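PDB 4ZM6: N-acetyl-beta-D glucosaminidase from Rhizomucor miehei CAU432, which probably hydrolyses terminal N-acetylglucosamine residues through a family 3 glycosidase region and binds acetyl-coenzyme A in a GCN5-related glucosamine N-acetyltransferase region. Local coordinates for residues A[559-564]-A[615-620]; A[564-569]-A[784-789]. All blocks are in the same frame, centred on the assembly; numbering follows the deposited sequence.

Interaction 1. Residues A[559-564]-A[615-620]. With ACO (acetyl coenzyme *a), chain C.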
ATOM      1  N   ASP A 559       3.227 -17.676  28.531  1.00 56.80           N
ATOM      2  CA  ASP A 559       3.099 -16.653  29.557  1.00 58.32           C
ATOM      3  C   ASP A 559       1.632 -16.378  29.925  1.00 55.49           C
ATOM      4  O   ASP A 559       1.317 -16.193  31.097  1.00 56.58           O
ATOM      5  CB  ASP A 559       3.785 -15.367  29.080  1.00 61.81           C
ATOM      6  CG  ASP A 559       3.961 -14.350  30.182  1.00 67.21           C
ATOM      7  OD1 ASP A 559       3.890 -14.726  31.373  1.00 69.07           O
ATOM      8  OD2 ASP A 559       4.179 -13.163  29.851  1.00 74.67           O
ATOM      9  N   ILE A 560       0.750 -16.378  28.926  1.00 51.96           N
ATOM     10  CA  ILE A 560      -0.665 -16.019  29.099  1.00 50.73           C
ATOM     11  C   ILE A 560      -1.579 -17.225  29.310  1.00 51.13           C
ATOM     12  O   ILE A 560      -2.459 -17.185  30.165  1.00 50.78           O
ATOM     13  CB  ILE A 560      -1.174 -15.229  27.872  1.00 49.75           C
ATOM     14  CG1 ILE A 560      -0.496 -13.861  27.836  1.00 51.16           C
ATOM     15  CG2 ILE A 560      -2.692 -15.082  27.891  1.00 47.80           C
ATOM     16  CD1 ILE A 560      -0.728 -13.086  26.562  1.00 51.69           C
ATOM     17  N   PHE A 561      -1.387 -18.270  28.505  1.00 51.27           N
ATOM     18  CA  PHE A 561      -2.249 -19.456  28.517  1.00 50.13           C
ATOM     19  C   PHE A 561      -1.559 -20.720  29.052  1.00 50.67           C
ATOM     20  O   PHE A 561      -2.183 -21.776  29.126  1.00 49.21           O
ATOM     21  CB  PHE A 561      -2.731 -19.758  27.097  1.00 50.10           C
ATOM     22  CG  PHE A 561      -3.593 -18.685  26.492  1.00 49.27           C
ATOM     23  CD1 PHE A 561      -4.879 -18.459  26.963  1.00 48.94           C
ATOM     24  CD2 PHE A 561      -3.137 -17.933  25.413  1.00 48.58           C
ATOM     25  CE1 PHE A 561      -5.683 -17.482  26.395  1.00 48.73           C
ATOM     26  CE2 PHE A 561      -3.937 -16.956  24.839  1.00 48.02           C
ATOM     27  CZ  PHE A 561      -5.209 -16.727  25.332  1.00 48.23           C
ATOM     28  N   GLY A 562      -0.286 -20.615  29.431  1.00 51.82           N
ATOM     29  CA  GLY A 562       0.518 -21.783  29.804  1.00 52.51           C
ATOM     30  C   GLY A 562      -0.033 -22.689  30.894  1.00 53.36           C
ATOM     31  O   GLY A 562       0.230 -23.893  30.879  1.00 55.44           O
ATOM     32  N   LYS A 563      -0.786 -22.128  31.840  1.00 53.23           N
ATOM     33  CA  LYS A 563      -1.314 -22.903  32.970  1.00 53.88           C
ATOM     34  C   LYS A 563      -2.369 -23.920  32.530  1.00 53.42           C
ATOM     35  O   LYS A 563      -2.209 -25.110  32.767  1.00 53.08           O
ATOM     36  CB  LYS A 563      -1.889 -21.984  34.058  1.00 52.79           C
ATOM     37  N   ASP A 564      -3.435 -23.449  31.889  1.00 54.37           N
ATOM     38  CA  ASP A 564      -4.539 -24.325  31.460  1.00 56.77           C
ATOM     39  C   ASP A 564      -4.393 -24.876  30.038  1.00 55.44           C
ATOM     40  O   ASP A 564      -5.036 -25.868  29.694  1.00 54.17           O
ATOM     41  CB  ASP A 564      -5.881 -23.581  31.540  1.00 59.43           C
ATOM     42  CG  ASP A 564      -6.351 -23.357  32.965  1.00 59.95           C
ATOM     43  OD1 ASP A 564      -5.579 -23.628  33.910  1.00 58.59           O
ATOM     44  OD2 ASP A 564      -7.503 -22.903  33.132  1.00 59.69           O
ATOM     45  N   LEU A 615      -7.144 -15.331  17.249  1.00 47.08           N
ATOM     46  CA  LEU A 615      -6.516 -15.110  18.540  1.00 46.80           C
ATOM     47  C   LEU A 615      -6.157 -13.640  18.697  1.00 47.86           C
ATOM     48  O   LEU A 615      -5.811 -12.971  17.718  1.00 47.43           O
ATOM     49  CB  LEU A 615      -5.264 -15.978  18.669  1.00 45.49           C
ATOM     50  CG  LEU A 615      -4.566 -15.999  20.027  1.00 45.96           C
ATOM     51  CD1 LEU A 615      -5.367 -16.806  21.032  1.00 47.25           C
ATOM     52  CD2 LEU A 615      -3.166 -16.573  19.889  1.00 46.88           C
ATOM     53  N   LEU A 616      -6.276 -13.149  19.929  1.00 48.44           N
ATOM     54  CA  LEU A 616      -5.821 -11.819  20.304  1.00 47.88           C
ATOM     55  C   LEU A 616      -5.236 -11.965  21.690  1.00 47.38           C
ATOM     56  O   LEU A 616      -5.905 -12.472  22.583  1.00 46.97           O
ATOM     57  CB  LEU A 616      -6.995 -10.842  20.339  1.00 49.39           C
ATOM     58  CG  LEU A 616      -6.766  -9.347  20.065  1.00 50.72           C
ATOM     59  CD1 LEU A 616      -7.765  -8.514  20.865  1.00 50.72           C
ATOM     60  CD2 LEU A 616      -5.346  -8.886  20.364  1.00 51.37           C
ATOM     61  N   MET A 617      -3.989 -11.546  21.874  1.00 49.90           N
ATOM     62  CA  MET A 617      -3.318 -11.693  23.167  1.00 51.16           C
ATOM     63  C   MET A 617      -2.225 -10.647  23.323  1.00 51.30           C
ATOM     64  O   MET A 617      -1.547 -10.313  22.350  1.00 51.09           O
ATOM     65  CB  MET A 617      -2.715 -13.098  23.294  1.00 52.13           C
ATOM     66  CG  MET A 617      -1.412 -13.290  22.523  1.00 54.42           C
ATOM     67  SD  MET A 617      -0.834 -14.987  22.299  1.00 54.49           S
ATOM     68  CE  MET A 617      -0.955 -15.612  23.963  1.00 54.54           C
ATOM     69  N   VAL A 618      -2.066 -10.125  24.541  1.00 52.84           N
ATOM     70  CA  VAL A 618      -0.947  -9.227  24.858  1.00 53.07           C
ATOM     71  C   VAL A 618      -0.349  -9.592  26.223  1.00 51.72           C
ATOM     72  O   VAL A 618      -1.061 -10.038  27.125  1.00 48.59           O
ATOM     73  CB  VAL A 618      -1.329  -7.712  24.775  1.00 55.29           C
ATOM     74  CG1 VAL A 618      -2.663  -7.503  24.066  1.00 55.66           C
ATOM     75  CG2 VAL A 618      -1.380  -7.052  26.143  1.00 54.88           C
ATOM     76  N   SER A 619       0.961  -9.391  26.349  1.00 52.57           N
ATOM     77  CA  SER A 619       1.719  -9.754  27.544  1.00 55.46           C
ATOM     78  C   SER A 619       1.140  -9.089  28.790  1.00 58.70           C
ATOM     79  O   SER A 619       0.804  -7.902  28.742  1.00 61.18           O
ATOM     80  CB  SER A 619       3.181  -9.327  27.392  1.00 56.73           C
ATOM     81  OG  SER A 619       3.659  -9.573  26.079  1.00 58.03           O
ATOM     82  N   PRO A 620       1.049  -9.834  29.914  1.00 60.96           N
ATOM     83  CA  PRO A 620       0.410  -9.329  31.138  1.00 60.28           C
ATOM     84  C   PRO A 620       0.918  -7.962  31.580  1.00 60.71           C
ATOM     85  O   PRO A 620       0.120  -7.061  31.834  1.00 63.76           O
ATOM     86  CB  PRO A 620       0.770 -10.385  32.186  1.00 61.10           C
ATOM     87  CG  PRO A 620       1.017 -11.627  31.406  1.00 61.86           C
ATOM     88  CD  PRO A 620       1.642 -11.168  30.125  1.00 62.01           C
TER
HETATM   89  N1A ACO C 901      -5.208   4.312  30.788  0.80 59.84           N
HETATM   90  C2A ACO C 901      -6.220   3.823  31.542  0.80 59.53           C
HETATM   91  N3A ACO C 901      -6.964   2.755  31.177  0.80 60.18           N
HETATM   92  C4A ACO C 901      -6.725   2.091  30.015  0.80 60.39           C
HETATM   93  C5A ACO C 901      -5.640   2.578  29.142  0.80 59.34           C
HETATM   94  C6A ACO C 901      -4.865   3.754  29.599  0.80 59.59           C
HETATM   95  N6A ACO C 901      -3.851   4.243  28.844  0.80 58.58           N
HETATM   96  N7A ACO C 901      -5.619   1.778  28.071  0.80 59.05           N
HETATM   97  C8A ACO C 901      -6.604   0.856  28.228  0.80 61.28           C
HETATM   98  N9A ACO C 901      -7.271   1.045  29.384  0.80 61.07           N
HETATM   99  C1B ACO C 901      -8.404   0.208  29.869  0.80 62.21           C
HETATM  100  C2B ACO C 901      -9.761   0.792  29.484  0.80 63.83           C
HETATM  101  O2B ACO C 901     -10.643   0.779  30.614  0.80 66.40           O
HETATM  102  C3B ACO C 901     -10.276  -0.065  28.337  0.80 63.77           C
HETATM  103  O3B ACO C 901     -11.701  -0.279  28.345  0.80 67.23           O
HETATM  104  P3B ACO C 901     -12.554  -1.238  29.340  0.80 68.97           P
HETATM  105  O7A ACO C 901     -12.512  -2.608  28.696  0.80 67.93           O
HETATM  106  O8A ACO C 901     -11.894  -1.123  30.695  0.80 63.26           O
HETATM  107  O9A ACO C 901     -13.920  -0.614  29.294  0.80 67.29           O
HETATM  108  C4B ACO C 901      -9.459  -1.352  28.431  0.80 60.63           C
HETATM  109  O4B ACO C 901      -8.325  -1.093  29.274  0.80 60.51           O
HETATM  110  C5B ACO C 901      -9.016  -1.830  27.054  0.80 56.48           C
HETATM  111  O5B ACO C 901      -7.817  -2.574  27.217  0.80 49.89           O
HETATM  112  P1A ACO C 901      -6.626  -2.523  26.149  0.80 44.53           P
HETATM  113  O1A ACO C 901      -5.399  -2.019  26.872  0.80 43.14           O
HETATM  114  O2A ACO C 901      -7.052  -1.873  24.860  0.80 40.38           O
HETATM  115  O3A ACO C 901      -6.560  -4.109  25.919  0.80 41.16           O
HETATM  116  P2A ACO C 901      -5.342  -4.977  26.484  0.80 38.98           P
HETATM  117  O4A ACO C 901      -4.068  -4.424  25.891  0.80 39.63           O
HETATM  118  O5A ACO C 901      -5.460  -5.094  27.977  0.80 38.66           O
HETATM  119  O6A ACO C 901      -5.692  -6.397  25.826  0.80 39.62           O
HETATM  120  CBP ACO C 901      -6.846  -8.518  26.025  0.80 39.55           C
HETATM  121  CCP ACO C 901      -6.961  -7.004  26.060  0.80 39.55           C
HETATM  122  CDP ACO C 901      -6.390  -8.968  24.645  0.80 39.95           C
HETATM  123  CEP ACO C 901      -8.219  -9.110  26.304  0.80 40.03           C
HETATM  124  CAP ACO C 901      -5.835  -8.915  27.102  0.80 39.85           C
HETATM  125  OAP ACO C 901      -6.447  -8.825  28.385  0.80 39.54           O
HETATM  126  C9P ACO C 901      -5.260 -10.289  26.912  0.80 41.38           C
HETATM  127  O9P ACO C 901      -4.190 -10.407  26.329  0.80 44.57           O
HETATM  128  N8P ACO C 901      -5.923 -11.334  27.403  0.80 41.08           N
HETATM  129  C7P ACO C 901      -5.376 -12.672  27.288  0.80 39.71           C
HETATM  130  C6P ACO C 901      -6.393 -13.758  27.595  0.80 38.56           C
HETATM  131  C5P ACO C 901      -7.502 -13.922  26.571  0.80 37.60           C
HETATM  132  O5P ACO C 901      -8.543 -14.390  27.000  0.80 40.13           O
HETATM  133  N4P ACO C 901      -7.339 -13.615  25.274  0.80 35.28           N
HETATM  134  C3P ACO C 901      -8.391 -13.848  24.280  0.80 34.77           C
HETATM  135  C2P ACO C 901      -8.288 -15.222  23.607  0.80 35.05           C
HETATM  136  S1P ACO C 901      -9.802 -15.737  22.834  0.80 35.52           S
HETATM  137  C   ACO C 901      -9.706 -15.153  21.283  0.80 35.90           C
HETATM  138  O   ACO C 901      -8.771 -14.450  20.943  0.80 36.26           O
HETATM  139  CH3 ACO C 901     -10.806 -15.517  20.339  0.80 36.14           C
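Met-617 lays its terminal methyl between Ile-560 and Phe-561, and these apolar side chains make the packed part of the contact. Its CE atom lies 3.4 Å from Phe-561 CE2, approaching the ring obliquely, and 3.6 Å from Ile-560 CD1. A bend in the thioether chain (chi3 -49°) brings the methyl to both partners, a fit that the flexible methionine makes easily. Leu-615 CD1 adds a looser touch at the same ring carbon of Phe-561. One face of the ring is covered from within its own segment: Ile-560 CG2 sits 3.7 Å above the plane, over its centre, while the edge near CZ faces N4P of acetyl-coenzyme A. Ile-560 is thus branched to good effect, CG2 lying against the pantetheine carbon C7P and CD1 reaching the carbonyl of Val-618.

The strand meets the cofactor through its backbone. Val-618 N gives a nearly straight bond of 2.8 Å to O9P, and Leu-616 N donates to the acetyl O at 3.0 Å; the return bond from N4P to Leu-616 O is weak. Such pairing of pantetheine with a strand is a hallmark of the GNAT fold.

Toward solvent the contact thins out to Asp-559, whose OD2 meets CD of Pro-620, a rigid residue just past the strand's end; the two side chains come from opposite directions, without a hydrogen bond.

Strand 608-618 lies between strands 594-605 (antiparallel) and 646-649 (parallel), Met-617 bonding through its backbone to Phe-597, while Leu-616 packs on helix 665-677 and Phe-657 meets the Phe-561 ring edge-to-face.

Interaction 2. Residues A[564-569]-A[784-789]; sequences DWPLRK and WTDDKL
Trp-784 brings one face of its indole up to Trp-565, whose CE3 stands 3.5 Å above that plane, offset toward the rim. The two six-membered rings have centroids 5.0 Å apart and planes inclined at 58°, so the pair meets obliquely. Large flat side chains suit this place because their broad surfaces can join two loops that share no hydrogen bond.

Trp-565 can be followed outward. Its CB lies 3.9 Å from Trp-784 CZ3. With CG beside the backbone N (chi1 -46°), the indole is carried across its partner: CE3 comes to 3.6 Å from Trp-784 CH2, and CZ3, farther along the benzo ring, meets Trp-784 CZ2 at 3.9 Å. The contact therefore runs along one side of the six-membered ring. Elsewhere the indole makes a cation-pi interaction with Arg-851 and meets Phe-657 edge-to-face.

Leu-567 CD1 comes obliquely to Trp-784 CZ3, a branched aliphatic end filling in beside the aromatic pair. Pro-566, compact and rigid, has its CD 4.0 Å from Leu-789 CD1, the ring carbon and the leucine methyl reaching toward each other, while its CB and CG lie against the carboxylate of Asp-786, the two side chains crossing at about a right angle. That aspartate is occupied within its own loop: OD1 accepts from Lys-788 N at 2.8 Å, an Asx turn, inside a type I beta turn that closes from Leu-789 N to Asp-786 O.

The chemistry is thus almost wholly apolar across the contact, with bonds of 784-789 lying partly within its own turn, while Asp-564 O and Trp-565 O bond to Arg-851 and Trp-557. Adhesion between the two N-acetyltransferase regions here rests on shape and dispersion, with an acid that shapes its own turn while lying against proline carbons.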
ATOM      1  N   ASP A 564      -3.435 -23.449  31.889  1.00 54.37           N
ATOM      2  CA  ASP A 564      -4.539 -24.325  31.460  1.00 56.77           C
ATOM      3  C   ASP A 564      -4.393 -24.876  30.038  1.00 55.44           C
ATOM      4  O   ASP A 564      -5.036 -25.868  29.694  1.00 54.17           O
ATOM      5  CB  ASP A 564      -5.881 -23.581  31.540  1.00 59.43           C
ATOM      6  CG  ASP A 564      -6.351 -23.357  32.965  1.00 59.95           C
ATOM      7  OD1 ASP A 564      -5.579 -23.628  33.910  1.00 58.59           O
ATOM      8  OD2 ASP A 564      -7.503 -22.903  33.132  1.00 59.69           O
ATOM      9  N   TRP A 565      -3.578 -24.219  29.212  1.00 55.34           N
ATOM     10  CA  TRP A 565      -3.464 -24.555  27.794  1.00 51.85           C
ATOM     11  C   TRP A 565      -2.014 -24.557  27.327  1.00 50.67           C
ATOM     12  O   TRP A 565      -1.655 -23.793  26.431  1.00 52.13           O
ATOM     13  CB  TRP A 565      -4.228 -23.544  26.942  1.00 50.90           C
ATOM     14  CG  TRP A 565      -5.594 -23.193  27.408  1.00 50.83           C
ATOM     15  CD1 TRP A 565      -5.919 -22.269  28.355  1.00 50.05           C
ATOM     16  CD2 TRP A 565      -6.834 -23.718  26.915  1.00 50.34           C
ATOM     17  NE1 TRP A 565      -7.281 -22.199  28.498  1.00 49.58           N
ATOM     18  CE2 TRP A 565      -7.867 -23.072  27.621  1.00 48.52           C
ATOM     19  CE3 TRP A 565      -7.169 -24.679  25.954  1.00 50.04           C
ATOM     20  CZ2 TRP A 565      -9.213 -23.353  27.400  1.00 48.50           C
ATOM     21  CZ3 TRP A 565      -8.511 -24.957  25.732  1.00 49.93           C
ATOM     22  CH2 TRP A 565      -9.516 -24.292  26.455  1.00 49.35           C
ATOM     23  N   PRO A 566      -1.172 -25.415  27.921  1.00 48.79           N
ATOM     24  CA  PRO A 566       0.207 -25.506  27.432  1.00 48.01           C
ATOM     25  C   PRO A 566       0.238 -25.961  25.970  1.00 47.11           C
ATOM     26  O   PRO A 566      -0.491 -26.889  25.605  1.00 47.55           O
ATOM     27  CB  PRO A 566       0.846 -26.544  28.358  1.00 48.30           C
ATOM     28  CG  PRO A 566      -0.297 -27.306  28.948  1.00 49.06           C
ATOM     29  CD  PRO A 566      -1.441 -26.348  29.027  1.00 48.43           C
ATOM     30  N   LEU A 567       1.052 -25.300  25.143  1.00 46.31           N
ATOM     31  CA  LEU A 567       1.042 -25.537  23.693  1.00 46.77           C
ATOM     32  C   LEU A 567       2.412 -25.302  23.058  1.00 47.29           C
ATOM     33  O   LEU A 567       2.878 -24.166  22.998  1.00 48.78           O
ATOM     34  CB  LEU A 567       0.004 -24.622  23.031  1.00 47.00           C
ATOM     35  CG  LEU A 567      -0.400 -24.957  21.594  1.00 48.22           C
ATOM     36  CD1 LEU A 567      -1.145 -26.287  21.533  1.00 49.26           C
ATOM     37  CD2 LEU A 567      -1.251 -23.855  20.984  1.00 47.83           C
ATOM     38  N   ARG A 568       3.042 -26.370  22.564  1.00 46.65           N
ATOM     39  CA  ARG A 568       4.405 -26.296  22.009  1.00 45.22           C
ATOM     40  C   ARG A 568       4.496 -25.458  20.717  1.00 45.37           C
ATOM     41  O   ARG A 568       3.500 -25.270  20.016  1.00 45.92           O
ATOM     42  CB  ARG A 568       4.955 -27.712  21.767  1.00 44.28           C
ATOM     43  N   LYS A 569       5.701 -24.976  20.413  1.00 45.39           N
ATOM     44  CA  LYS A 569       5.948 -24.067  19.283  1.00 46.68           C
ATOM     45  C   LYS A 569       5.368 -24.541  17.951  1.00 49.56           C
ATOM     46  O   LYS A 569       4.845 -23.734  17.175  1.00 49.49           O
ATOM     47  CB  LYS A 569       7.457 -23.825  19.099  1.00 45.30           C
ATOM     48  N   TRP A 784      -3.942 -30.232  21.548  1.00 44.61           N
ATOM     49  CA  TRP A 784      -3.753 -30.201  22.992  1.00 46.48           C
ATOM     50  C   TRP A 784      -3.098 -31.492  23.475  1.00 48.28           C
ATOM     51  O   TRP A 784      -3.616 -32.167  24.367  1.00 49.17           O
ATOM     52  CB  TRP A 784      -5.102 -29.987  23.693  1.00 45.51           C
ATOM     53  CG  TRP A 784      -5.856 -28.791  23.194  1.00 43.70           C
ATOM     54  CD1 TRP A 784      -7.094 -28.780  22.613  1.00 42.63           C
ATOM     55  CD2 TRP A 784      -5.416 -27.435  23.224  1.00 42.61           C
ATOM     56  NE1 TRP A 784      -7.449 -27.500  22.279  1.00 41.48           N
ATOM     57  CE2 TRP A 784      -6.436 -26.652  22.646  1.00 42.35           C
ATOM     58  CE3 TRP A 784      -4.258 -26.800  23.688  1.00 43.24           C
ATOM     59  CZ2 TRP A 784      -6.331 -25.265  22.519  1.00 42.70           C
ATOM     60  CZ3 TRP A 784      -4.155 -25.413  23.560  1.00 42.62           C
ATOM     61  CH2 TRP A 784      -5.185 -24.666  22.977  1.00 41.88           C
ATOM     62  N   THR A 785      -1.943 -31.816  22.901  1.00 49.82           N
ATOM     63  CA  THR A 785      -1.290 -33.107  23.136  1.00 52.35           C
ATOM     64  C   THR A 785      -0.268 -33.082  24.273  1.00 53.54           C
ATOM     65  O   THR A 785       0.422 -34.076  24.504  1.00 56.43           O
ATOM     66  CB  THR A 785      -0.587 -33.616  21.861  1.00 53.32           C
ATOM     67  OG1 THR A 785       0.347 -32.630  21.399  1.00 55.44           O
ATOM     68  CG2 THR A 785      -1.605 -33.912  20.764  1.00 52.94           C
ATOM     69  N   ASP A 786      -0.178 -31.966  24.991  1.00 54.86           N
ATOM     70  CA  ASP A 786       0.724 -31.856  26.137  1.00 56.03           C
ATOM     71  C   ASP A 786       0.384 -32.932  27.169  1.00 59.55           C
ATOM     72  O   ASP A 786      -0.779 -33.310  27.313  1.00 60.73           O
ATOM     73  CB  ASP A 786       0.605 -30.457  26.747  1.00 54.23           C
ATOM     74  CG  ASP A 786       1.561 -30.230  27.890  1.00 53.68           C
ATOM     75  OD1 ASP A 786       1.236 -30.649  29.021  1.00 54.38           O
ATOM     76  OD2 ASP A 786       2.625 -29.616  27.662  1.00 53.05           O
ATOM     77  N   ASP A 787       1.391 -33.415  27.890  1.00 62.60           N
ATOM     78  CA  ASP A 787       1.188 -34.483  28.880  1.00 66.57           C
ATOM     79  C   ASP A 787       0.116 -34.148  29.923  1.00 65.78           C
ATOM     80  O   ASP A 787      -0.568 -35.044  30.414  1.00 68.54           O
ATOM     81  CB  ASP A 787       2.499 -34.821  29.599  1.00 70.63           C
ATOM     82  CG  ASP A 787       3.555 -35.374  28.663  1.00 75.75           C
ATOM     83  OD1 ASP A 787       3.502 -35.072  27.447  1.00 81.85           O
ATOM     84  OD2 ASP A 787       4.448 -36.106  29.144  1.00 78.66           O
ATOM     85  N   LYS A 788      -0.032 -32.867  30.260  1.00 62.80           N
ATOM     86  CA  LYS A 788      -0.974 -32.450  31.296  1.00 61.45           C
ATOM     87  C   LYS A 788      -2.417 -32.325  30.785  1.00 61.31           C
ATOM     88  O   LYS A 788      -3.332 -32.087  31.571  1.00 62.23           O
ATOM     89  CB  LYS A 788      -0.512 -31.129  31.923  1.00 58.64           C
ATOM     90  N   LEU A 789      -2.620 -32.488  29.480  1.00 61.41           N
ATOM     91  CA  LEU A 789      -3.950 -32.379  28.878  1.00 61.61           C
ATOM     92  C   LEU A 789      -4.361 -33.737  28.300  1.00 59.73           C
ATOM     93  O   LEU A 789      -4.597 -34.676  29.060  1.00 60.31           O
ATOM     94  CB  LEU A 789      -3.957 -31.273  27.808  1.00 60.74           C
ATOM     95  CG  LEU A 789      -3.554 -29.867  28.250  1.00 58.89           C
ATOM     96  CD1 LEU A 789      -3.778 -28.897  27.099  1.00 58.33           C
ATOM     97  CD2 LEU A 789      -4.323 -29.436  29.489  1.00 58.67           C
TER

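Interactions 1 and 2 have centres 13 Å apart and share Asp-564, the end of one segment and the start of the next. Along the chain the order is 559-564, 564-569, 615-620 and 784-789, so the two contacts cross rather than nest. Interaction 1 stays within the first N-acetyltransferase region, joining the end of helix 546-561 to strand 608-618 at the acetyl-coenzyme A pocket. Interaction 2 carries the loop between helices 546-561 and 569-577 over to the second region, meeting the loop between strands 763-771 and 794-802. One short run of chain therefore links the cofactor pocket to the interface between the two regions, with Trp-557 and Phe-657 close to both.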